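Local coordinates for protein prolyl endopeptidase (Myxococcus xanthus, PDB 2BKL) that probably cleaves oligopeptides on the carboxyl side of proline, and less readily alanine, as a serine endopeptidase of the S9A family, at residues G291-E299 against K311-L322; L66-T74 against Y84-E92. All coordinates share one frame; numbering follows the deposited sequence.

Contact 1: residues G291-E299 against K311-L322; sequences GAPRQRVFE and KEIVPEDSSASL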
loop_
_atom_site.group_PDB
_atom_site.type_symbol
_atom_site.label_atom_id
_atom_site.label_comp_id
_atom_site.label_asym_id
_atom_site.label_seq_id
_atom_site.Cartn_x
_atom_site.Cartn_y
_atom_site.Cartn_z
ATOM N N GLY A 291 7.868 -18.536 16.805
ATOM C CA GLY A 291 7.877 -18.525 18.257
ATOM C C GLY A 291 7.963 -17.137 18.873
ATOM O O GLY A 291 8.427 -16.997 19.993
ATOM N N ALA A 292 7.458 -16.125 18.165
ATOM C CA ALA A 292 7.588 -14.739 18.582
ATOM C C ALA A 292 6.616 -13.883 17.769
ATOM O O ALA A 292 6.969 -13.324 16.757
ATOM C CB ALA A 292 9.035 -14.262 18.367
ATOM N N PRO A 293 5.363 -13.815 18.182
ATOM C CA PRO A 293 4.346 -13.032 17.473
ATOM C C PRO A 293 4.724 -11.579 17.169
ATOM O O PRO A 293 4.361 -11.106 16.111
ATOM C CB PRO A 293 3.142 -13.098 18.407
ATOM C CG PRO A 293 3.306 -14.419 19.102
ATOM C CD PRO A 293 4.799 -14.558 19.320
ATOM N N ARG A 294 5.475 -10.911 18.056
ATOM C CA ARG A 294 5.986 -9.563 17.793
ATOM C C ARG A 294 7.404 -9.494 17.188
ATOM O O ARG A 294 7.979 -8.409 17.069
ATOM C CB ARG A 294 5.921 -8.730 19.065
ATOM C CG ARG A 294 4.490 -8.399 19.521
ATOM C CD ARG A 294 4.456 -7.574 20.802
ATOM N NE ARG A 294 5.182 -8.251 21.878
ATOM C CZ ARG A 294 4.657 -9.085 22.743
ATOM N NH1 ARG A 294 3.351 -9.368 22.732
ATOM N NH2 ARG A 294 5.438 -9.650 23.645
ATOM N N GLN A 295 7.917 -10.656 16.776
ATOM C CA GLN A 295 9.157 -10.851 16.014
ATOM C C GLN A 295 10.425 -10.725 16.830
ATOM O O GLN A 295 10.479 -10.099 17.895
ATOM C CB GLN A 295 9.216 -9.970 14.748
ATOM C CG GLN A 295 8.102 -10.315 13.773
ATOM C CD GLN A 295 8.424 -10.083 12.311
ATOM O OE1 GLN A 295 8.531 -11.045 11.541
ATOM N NE2 GLN A 295 8.558 -8.826 11.904
ATOM N N ARG A 296 11.446 -11.370 16.297
ATOM C CA ARG A 296 12.765 -11.438 16.908
ATOM C C ARG A 296 13.797 -11.638 15.813
ATOM O O ARG A 296 13.433 -11.853 14.647
ATOM C CB ARG A 296 12.812 -12.582 17.936
ATOM C CG ARG A 296 12.490 -13.962 17.399
ATOM C CD ARG A 296 12.597 -15.004 18.500
ATOM N NE ARG A 296 12.044 -16.296 18.166
ATOM C CZ ARG A 296 12.244 -17.387 18.902
ATOM N NH1 ARG A 296 12.969 -17.332 20.019
ATOM N NH2 ARG A 296 11.708 -18.528 18.536
ATOM N N VAL A 297 15.065 -11.526 16.170
ATOM C CA VAL A 297 16.174 -11.674 15.227
ATOM C C VAL A 297 17.149 -12.767 15.630
ATOM O O VAL A 297 17.616 -12.794 16.754
ATOM C CB VAL A 297 16.967 -10.362 15.003
ATOM C CG1 VAL A 297 17.968 -10.533 13.866
ATOM C CG2 VAL A 297 16.010 -9.194 14.704
ATOM N N PHE A 298 17.479 -13.623 14.672
ATOM C CA PHE A 298 18.494 -14.673 14.788
ATOM C C PHE A 298 19.712 -14.337 13.915
ATOM O O PHE A 298 19.604 -13.686 12.866
ATOM C CB PHE A 298 17.940 -16.022 14.300
ATOM C CG PHE A 298 16.919 -16.640 15.197
ATOM C CD1 PHE A 298 17.315 -17.448 16.251
ATOM C CD2 PHE A 298 15.563 -16.446 14.983
ATOM C CE1 PHE A 298 16.399 -18.037 17.064
ATOM C CE2 PHE A 298 14.641 -17.011 15.826
ATOM C CZ PHE A 298 15.058 -17.830 16.870
ATOM N N GLU A 299 20.885 -14.765 14.368
ATOM C CA GLU A 299 22.097 -14.799 13.565
ATOM C C GLU A 299 22.295 -16.238 13.134
ATOM O O GLU A 299 22.219 -17.144 13.971
ATOM C CB GLU A 299 23.314 -14.311 14.352
ATOM C CG GLU A 299 24.608 -14.306 13.554
ATOM C CD GLU A 299 25.781 -13.699 14.299
ATOM O OE1 GLU A 299 25.597 -12.935 15.274
ATOM O OE2 GLU A 299 26.912 -13.993 13.901
ATOM N N LYS A 311 21.221 -18.637 16.426
ATOM C CA LYS A 311 21.433 -17.954 17.699
ATOM C C LYS A 311 20.534 -16.726 17.789
ATOM O O LYS A 311 20.616 -15.830 16.964
ATOM C CB LYS A 311 22.903 -17.606 17.935
ATOM C CG LYS A 311 23.592 -16.699 16.966
ATOM C CD LYS A 311 25.129 -16.690 17.180
ATOM C CE LYS A 311 25.623 -15.435 17.914
ATOM N NZ LYS A 311 27.034 -15.647 18.381
ATOM N N GLU A 312 19.631 -16.717 18.752
ATOM C CA GLU A 312 18.830 -15.539 18.982
ATOM C C GLU A 312 19.729 -14.392 19.443
ATOM O O GLU A 312 20.416 -14.505 20.451
ATOM C CB GLU A 312 17.768 -15.828 20.024
ATOM C CG GLU A 312 16.793 -14.692 20.263
ATOM C CD GLU A 312 15.783 -15.025 21.328
ATOM O OE1 GLU A 312 16.205 -15.257 22.493
ATOM O OE2 GLU A 312 14.579 -15.061 21.027
ATOM N N ILE A 313 19.737 -13.287 18.711
ATOM C CA ILE A 313 20.517 -12.108 19.115
ATOM C C ILE A 313 19.658 -10.903 19.531
ATOM O O ILE A 313 20.146 -10.042 20.248
ATOM C CB ILE A 313 21.530 -11.698 18.032
ATOM C CG1 ILE A 313 20.853 -11.377 16.702
ATOM C CG2 ILE A 313 22.585 -12.801 17.833
ATOM C CD1 ILE A 313 21.774 -10.601 15.723
ATOM N N VAL A 314 18.415 -10.823 19.065
ATOM C CA VAL A 314 17.496 -9.780 19.509
ATOM C C VAL A 314 16.211 -10.480 19.901
ATOM O O VAL A 314 15.423 -10.901 19.037
ATOM C CB VAL A 314 17.202 -8.711 18.429
ATOM C CG1 VAL A 314 16.221 -7.638 18.991
ATOM C CG2 VAL A 314 18.452 -8.045 17.976
ATOM N N PRO A 315 16.011 -10.725 21.190
ATOM C CA PRO A 315 14.789 -11.398 21.618
ATOM C C PRO A 315 13.531 -10.612 21.355
ATOM O O PRO A 315 13.585 -9.413 21.137
ATOM C CB PRO A 315 15.005 -11.585 23.134
ATOM C CG PRO A 315 16.448 -11.543 23.300
ATOM C CD PRO A 315 16.948 -10.533 22.306
ATOM N N GLU A 316 12.399 -11.295 21.333
ATOM C CA GLU A 316 11.119 -10.620 21.241
ATOM C C GLU A 316 10.985 -9.585 22.352
ATOM O O GLU A 316 11.283 -9.871 23.524
ATOM C CB GLU A 316 9.976 -11.643 21.340
ATOM C CG GLU A 316 8.602 -11.100 21.015
ATOM C CD GLU A 316 7.480 -12.117 21.168
ATOM O OE1 GLU A 316 7.656 -13.124 21.905
ATOM O OE2 GLU A 316 6.405 -11.882 20.597
ATOM N N ASP A 317 10.524 -8.402 21.992
ATOM C CA ASP A 317 10.317 -7.348 22.977
ATOM C C ASP A 317 9.138 -7.669 23.884
ATOM O O ASP A 317 8.222 -8.380 23.497
ATOM C CB ASP A 317 10.120 -6.004 22.271
ATOM C CG ASP A 317 10.246 -4.831 23.224
ATOM O OD1 ASP A 317 9.209 -4.391 23.762
ATOM O OD2 ASP A 317 11.340 -4.289 23.455
ATOM N N SER A 318 9.173 -7.143 25.106
ATOM C CA SER A 318 8.110 -7.424 26.069
ATOM C C SER A 318 6.760 -6.865 25.633
ATOM O O SER A 318 5.730 -7.392 26.031
ATOM C CB SER A 318 8.490 -6.920 27.477
ATOM O OG SER A 318 8.722 -5.521 27.494
ATOM N N SER A 319 6.751 -5.797 24.822
ATOM C CA SER A 319 5.511 -5.214 24.358
ATOM C C SER A 319 5.504 -4.705 22.915
ATOM O O SER A 319 4.441 -4.681 22.322
ATOM C CB SER A 319 5.080 -4.074 25.282
ATOM O OG SER A 319 6.007 -3.015 25.230
ATOM N N ALA A 320 6.653 -4.269 22.369
ATOM C CA ALA A 320 6.701 -3.609 21.076
ATOM C C ALA A 320 6.771 -4.581 19.895
ATOM O O ALA A 320 7.355 -5.662 20.024
ATOM C CB ALA A 320 7.907 -2.670 21.014
ATOM N N SER A 321 6.175 -4.211 18.775
ATOM C CA SER A 321 6.193 -5.037 17.576
ATOM C C SER A 321 7.403 -4.675 16.737
ATOM O O SER A 321 7.569 -3.527 16.351
ATOM C CB SER A 321 4.938 -4.824 16.742
ATOM O OG SER A 321 3.775 -5.105 17.509
ATOM N N LEU A 322 8.244 -5.650 16.409
ATOM C CA LEU A 322 9.403 -5.420 15.572
ATOM C C LEU A 322 8.980 -5.546 14.124
ATOM O O LEU A 322 8.477 -6.583 13.730
ATOM C CB LEU A 322 10.522 -6.404 15.917
ATOM C CG LEU A 322 11.790 -6.285 15.059
ATOM C CD1 LEU A 322 12.385 -4.880 15.116
ATOM C CD2 LEU A 322 12.820 -7.294 15.441
HETATM O O HOH W 1 9.877 -15.153 21.644
HETATM O O HOH W 2 9.586 -7.640 19.315
HETATM O O HOH W 3 12.560 -7.676 19.229
#

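Contact 2: residues L66-T74 against Y84-E92; sequences LFYTDSVST and YVRTHKDKE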
loop_
_atom_site.group_PDB
_atom_site.type_symbol
_atom_site.label_atom_id
_atom_site.label_comp_id
_atom_site.label_asym_id
_atom_site.label_seq_id
_atom_site.Cartn_x
_atom_site.Cartn_y
_atom_site.Cartn_z
ATOM N N LEU A 66 -1.611 23.425 -1.698
ATOM C CA LEU A 66 -1.100 22.374 -0.818
ATOM C C LEU A 66 -0.438 21.222 -1.547
ATOM O O LEU A 66 0.538 20.657 -1.051
ATOM C CB LEU A 66 -2.241 21.797 0.028
ATOM C CG LEU A 66 -2.813 22.720 1.096
ATOM C CD1 LEU A 66 -4.067 22.128 1.670
ATOM C CD2 LEU A 66 -1.762 23.006 2.169
ATOM N N PHE A 67 -0.974 20.814 -2.693
ATOM C CA PHE A 67 -0.532 19.560 -3.340
ATOM C C PHE A 67 0.707 19.718 -4.210
ATOM O O PHE A 67 1.406 18.733 -4.469
ATOM C CB PHE A 67 -1.639 18.930 -4.196
ATOM C CG PHE A 67 -2.745 18.284 -3.428
ATOM C CD1 PHE A 67 -2.864 18.391 -2.046
ATOM C CD2 PHE A 67 -3.706 17.594 -4.121
ATOM C CE1 PHE A 67 -3.922 17.750 -1.377
ATOM C CE2 PHE A 67 -4.773 16.972 -3.471
ATOM C CZ PHE A 67 -4.880 17.070 -2.093
ATOM N N TYR A 68 0.955 20.917 -4.734
ATOM C CA TYR A 68 2.203 21.160 -5.469
ATOM C C TYR A 68 3.231 21.560 -4.436
ATOM O O TYR A 68 3.059 22.558 -3.742
ATOM C CB TYR A 68 2.021 22.250 -6.515
ATOM C CG TYR A 68 1.208 21.821 -7.720
ATOM C CD1 TYR A 68 1.757 21.008 -8.702
ATOM C CD2 TYR A 68 -0.123 22.246 -7.888
ATOM C CE1 TYR A 68 1.011 20.625 -9.822
ATOM C CE2 TYR A 68 -0.874 21.872 -8.972
ATOM C CZ TYR A 68 -0.336 21.048 -9.950
ATOM O OH TYR A 68 -1.121 20.661 -11.035
ATOM N N THR A 69 4.267 20.746 -4.270
ATOM C CA THR A 69 5.287 21.013 -3.266
ATOM C C THR A 69 6.683 20.889 -3.854
ATOM O O THR A 69 6.888 20.307 -4.931
ATOM C CB THR A 69 5.216 20.019 -2.091
ATOM O OG1 THR A 69 5.643 18.736 -2.539
ATOM C CG2 THR A 69 3.801 19.817 -1.601
ATOM N N ASP A 70 7.624 21.445 -3.109
ATOM C CA ASP A 70 9.045 21.198 -3.274
ATOM C C ASP A 70 9.391 20.159 -2.237
ATOM O O ASP A 70 9.251 20.405 -1.041
ATOM C CB ASP A 70 9.854 22.462 -2.986
ATOM C CG ASP A 70 9.648 23.506 -4.011
ATOM O OD1 ASP A 70 9.869 23.215 -5.207
ATOM O OD2 ASP A 70 9.222 24.652 -3.725
ATOM N N SER A 71 9.813 18.988 -2.672
ATOM C CA SER A 71 10.224 17.956 -1.762
ATOM C C SER A 71 11.403 17.211 -2.370
ATOM O O SER A 71 11.691 17.312 -3.572
ATOM C CB SER A 71 9.078 16.999 -1.500
ATOM O OG SER A 71 8.851 16.117 -2.593
ATOM N N VAL A 72 12.121 16.523 -1.503
ATOM C CA VAL A 72 13.207 15.632 -1.928
ATOM C C VAL A 72 13.146 14.337 -1.122
ATOM O O VAL A 72 12.831 14.383 0.093
ATOM C CB VAL A 72 14.577 16.300 -1.792
ATOM C CG1 VAL A 72 14.912 16.588 -0.346
ATOM C CG2 VAL A 72 15.671 15.431 -2.436
ATOM N N SER A 73 13.416 13.203 -1.782
ATOM C CA SER A 73 13.447 11.843 -1.185
ATOM C C SER A 73 14.784 11.625 -0.492
ATOM O O SER A 73 15.741 12.330 -0.745
ATOM C CB SER A 73 13.269 10.711 -2.256
ATOM O OG SER A 73 14.481 10.378 -3.033
ATOM N N THR A 74 14.854 10.609 0.365
ATOM C CA THR A 74 16.160 10.152 0.837
ATOM C C THR A 74 17.038 9.723 -0.337
ATOM O O THR A 74 16.528 9.153 -1.312
ATOM C CB THR A 74 16.071 8.969 1.828
ATOM O OG1 THR A 74 15.340 7.882 1.276
ATOM C CG2 THR A 74 15.298 9.348 3.065
ATOM N N TYR A 84 18.213 10.651 -6.226
ATOM C CA TYR A 84 17.081 11.012 -5.387
ATOM C C TYR A 84 15.996 11.651 -6.240
ATOM O O TYR A 84 16.280 12.224 -7.304
ATOM C CB TYR A 84 17.531 11.963 -4.235
ATOM C CG TYR A 84 18.323 13.128 -4.774
ATOM C CD1 TYR A 84 19.686 13.020 -4.956
ATOM C CD2 TYR A 84 17.695 14.296 -5.195
ATOM C CE1 TYR A 84 20.417 14.031 -5.500
ATOM C CE2 TYR A 84 18.429 15.323 -5.740
ATOM C CZ TYR A 84 19.786 15.179 -5.902
ATOM O OH TYR A 84 20.559 16.174 -6.441
ATOM N N VAL A 85 14.765 11.505 -5.795
ATOM C CA VAL A 85 13.623 12.077 -6.472
ATOM C C VAL A 85 13.234 13.421 -5.850
ATOM O O VAL A 85 13.261 13.580 -4.625
ATOM C CB VAL A 85 12.476 11.077 -6.426
ATOM C CG1 VAL A 85 11.191 11.683 -6.902
ATOM C CG2 VAL A 85 12.824 9.858 -7.291
ATOM N N ARG A 86 12.847 14.385 -6.688
ATOM C CA ARG A 86 12.288 15.645 -6.229
ATOM C C ARG A 86 10.899 15.840 -6.784
ATOM O O ARG A 86 10.593 15.399 -7.882
ATOM C CB ARG A 86 13.101 16.840 -6.719
ATOM C CG ARG A 86 14.504 17.002 -6.125
ATOM C CD ARG A 86 15.138 18.331 -6.506
ATOM N NE ARG A 86 16.484 18.558 -5.993
ATOM C CZ ARG A 86 16.771 19.036 -4.791
ATOM N NH1 ARG A 86 15.809 19.304 -3.925
ATOM N NH2 ARG A 86 18.041 19.208 -4.439
ATOM N N THR A 87 10.061 16.542 -6.035
ATOM C CA THR A 87 8.910 17.184 -6.639
ATOM C C THR A 87 9.185 18.679 -6.726
ATOM O O THR A 87 9.913 19.248 -5.917
ATOM C CB THR A 87 7.613 16.972 -5.849
ATOM O OG1 THR A 87 7.738 17.497 -4.510
ATOM C CG2 THR A 87 7.270 15.488 -5.706
ATOM N N HIS A 88 8.551 19.302 -7.706
ATOM C CA HIS A 88 8.597 20.756 -7.920
ATOM C C HIS A 88 7.160 21.289 -7.973
ATOM O O HIS A 88 6.210 20.551 -8.264
ATOM C CB HIS A 88 9.320 21.112 -9.237
ATOM C CG HIS A 88 10.744 20.649 -9.319
ATOM N ND1 HIS A 88 11.698 21.007 -8.395
ATOM C CD2 HIS A 88 11.377 19.881 -10.233
ATOM C CE1 HIS A 88 12.858 20.461 -8.729
ATOM N NE2 HIS A 88 12.689 19.764 -9.837
ATOM N N LYS A 89 6.987 22.574 -7.704
ATOM C CA LYS A 89 5.651 23.162 -7.639
ATOM C C LYS A 89 5.019 23.328 -9.002
ATOM O O LYS A 89 3.821 23.606 -9.078
ATOM C CB LYS A 89 5.676 24.509 -6.919
ATOM C CG LYS A 89 5.972 24.393 -5.457
ATOM C CD LYS A 89 5.553 25.633 -4.707
ATOM C CE LYS A 89 5.965 25.553 -3.264
ATOM N NZ LYS A 89 5.322 26.648 -2.498
ATOM N N ASP A 90 5.813 23.177 -10.074
ATOM C CA ASP A 90 5.334 23.378 -11.439
ATOM C C ASP A 90 5.426 22.138 -12.314
ATOM O O ASP A 90 5.474 22.222 -13.542
ATOM C CB ASP A 90 6.052 24.567 -12.095
ATOM C CG ASP A 90 7.555 24.367 -12.239
ATOM O OD1 ASP A 90 8.155 23.410 -11.688
ATOM O OD2 ASP A 90 8.245 25.174 -12.893
ATOM N N LYS A 91 5.409 20.973 -11.668
ATOM C CA LYS A 91 5.466 19.698 -12.369
ATOM C C LYS A 91 4.381 18.732 -11.863
ATOM O O LYS A 91 4.044 18.691 -10.673
ATOM C CB LYS A 91 6.845 19.042 -12.193
ATOM C CG LYS A 91 8.040 19.872 -12.653
ATOM C CD LYS A 91 8.098 20.019 -14.154
ATOM C CE LYS A 91 9.486 20.539 -14.582
ATOM N NZ LYS A 91 9.525 20.969 -15.989
ATOM N N GLU A 92 3.896 17.906 -12.775
ATOM C CA GLU A 92 2.814 16.956 -12.476
ATOM C C GLU A 92 3.279 15.637 -11.863
ATOM O O GLU A 92 2.476 14.978 -11.195
ATOM C CB GLU A 92 1.988 16.689 -13.731
ATOM C CG GLU A 92 1.193 17.917 -14.184
ATOM C CD GLU A 92 0.184 18.343 -13.166
ATOM O OE1 GLU A 92 -0.542 17.471 -12.735
ATOM O OE2 GLU A 92 0.125 19.529 -12.812
HETATM O O HOH W 4 4.488 18.844 -6.769
HETATM O O HOH W 5 11.890 21.532 -5.800
HETATM O O HOH W 6 10.407 13.865 -3.428
HETATM O O HOH W 7 12.836 19.799 -4.270
#

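Contact 1: residues G291-E299 against K311-L322
R294 is held at its backbone and along its side chain as far as NH2 by residues 316-322. Its backbone N donates to E316 OE2 at 2.9 Å, meeting the anti side of that carboxylate, and its O accepts from L322 N at 2.8 Å. The side chain bends at chi3 (-56°), which turns the guanidinium back to the loop backbone: NH2 points at D317 O, 3.1 Å away and in the guanidinium plane, while NE adds a weak bond to the same oxygen. E316 OE2 sits over one guanidinium face, so its long pairing with R294 NH2 is one of charges alone. With an alanine here, D317 O would probably lose both guanidinium donors and E316 its opposite charge, and a gap would open beside the carbonyls of S319 and A320, which the R294 chain touches. Next along, Q295 NE2 reaches L322 O in an almost straight bond of 2.9 Å.

Strands 296-300 and 311-314 form an antiparallel hairpin at the outer edge of one four-stranded sheet of the beta-propeller, and a classic bulge interrupts their register. V297 O takes both I313 N (2.9 Å) and V314 N, and V297 packs its CB and CG2 against V314 while CG2 also meets L322 CD2. On the face carrying F298 and E312, R296 NH1 makes a salt bridge to E312 OE2 at 3.0 Å, arriving from above the carboxylate plane.

A second shell sets these groups. The F298 ring puts CZ over the centre of the R296 guanidinium, whose NH2 also donates to E290 O. D317 OD1 receives two backbone donors from opposite faces of its carboxylate: S319 N closes an Asx turn and A320 N extends it to an Asx motif, shaping the loop that presents D317 O; OD2 forms a salt bridge with R345. Water 1 bridges G291 O and E316 OE1.

Contact 2: residues L66-T74 against Y84-E92
S71 and T87 face each other on the two strands, their hydroxyls OG and OG1 only 2.6 Å apart in a hydrogen bond that either could donate. Both oxygens lie between backbone N and carbonyl carbon (chi1 75° and 60°), which brings them together on one face of the ladder. Here the packing is close: S73 N bonds to V85 O at 2.9 Å, and S73 OG returns the grip by accepting V85 N at 3.0 Å while donating to T74 O. V72 CG2 rests on Y84 CD2 at 3.6 Å and over one face of the R86 guanidinium, whose NH2 pairs with E106. Strands 71-78 and 81-87 form an antiparallel hairpin at one edge of a four-stranded propeller sheet, reached from helix 56-67 through the short link 68-70.

Water 6 joins S71 OG to V85 O, and water 7 joins S71 O to R86 NH1. The looser side is that of the exposed D70 and K89, which cross at about a right angle with OD2 and NZ 4.5 Å apart, beyond a salt bridge. Y68 makes a second packed point: its ring lies alongside the type I turn 88-91, with K91 O and E92 OE2 at its edge. Its OH bonds to E92 OE2 at a doubtfully short distance; E92 OE1 takes A658 N of helix 657-674.

Contacts 1 and 2 illustrate how one hairpin scheme serves separate parts of a propeller. Their centres lie 38 Å apart and their nearest atoms about 19 Å, so neither touches the other; along the chain contact 2 closes before contact 1 opens. Each meets the catalytic domain at its border: in contact 1 through S321 and P293, which bond to E488 and K491, and in contact 2 through E92 and Y68, which meet helix 657-674. None of their residues belongs to the pocket holding the benzyloxycarbonyl-alanyl-proline ligand, which includes S533 and H651, probably members of a Ser-His-Asp triad with D616.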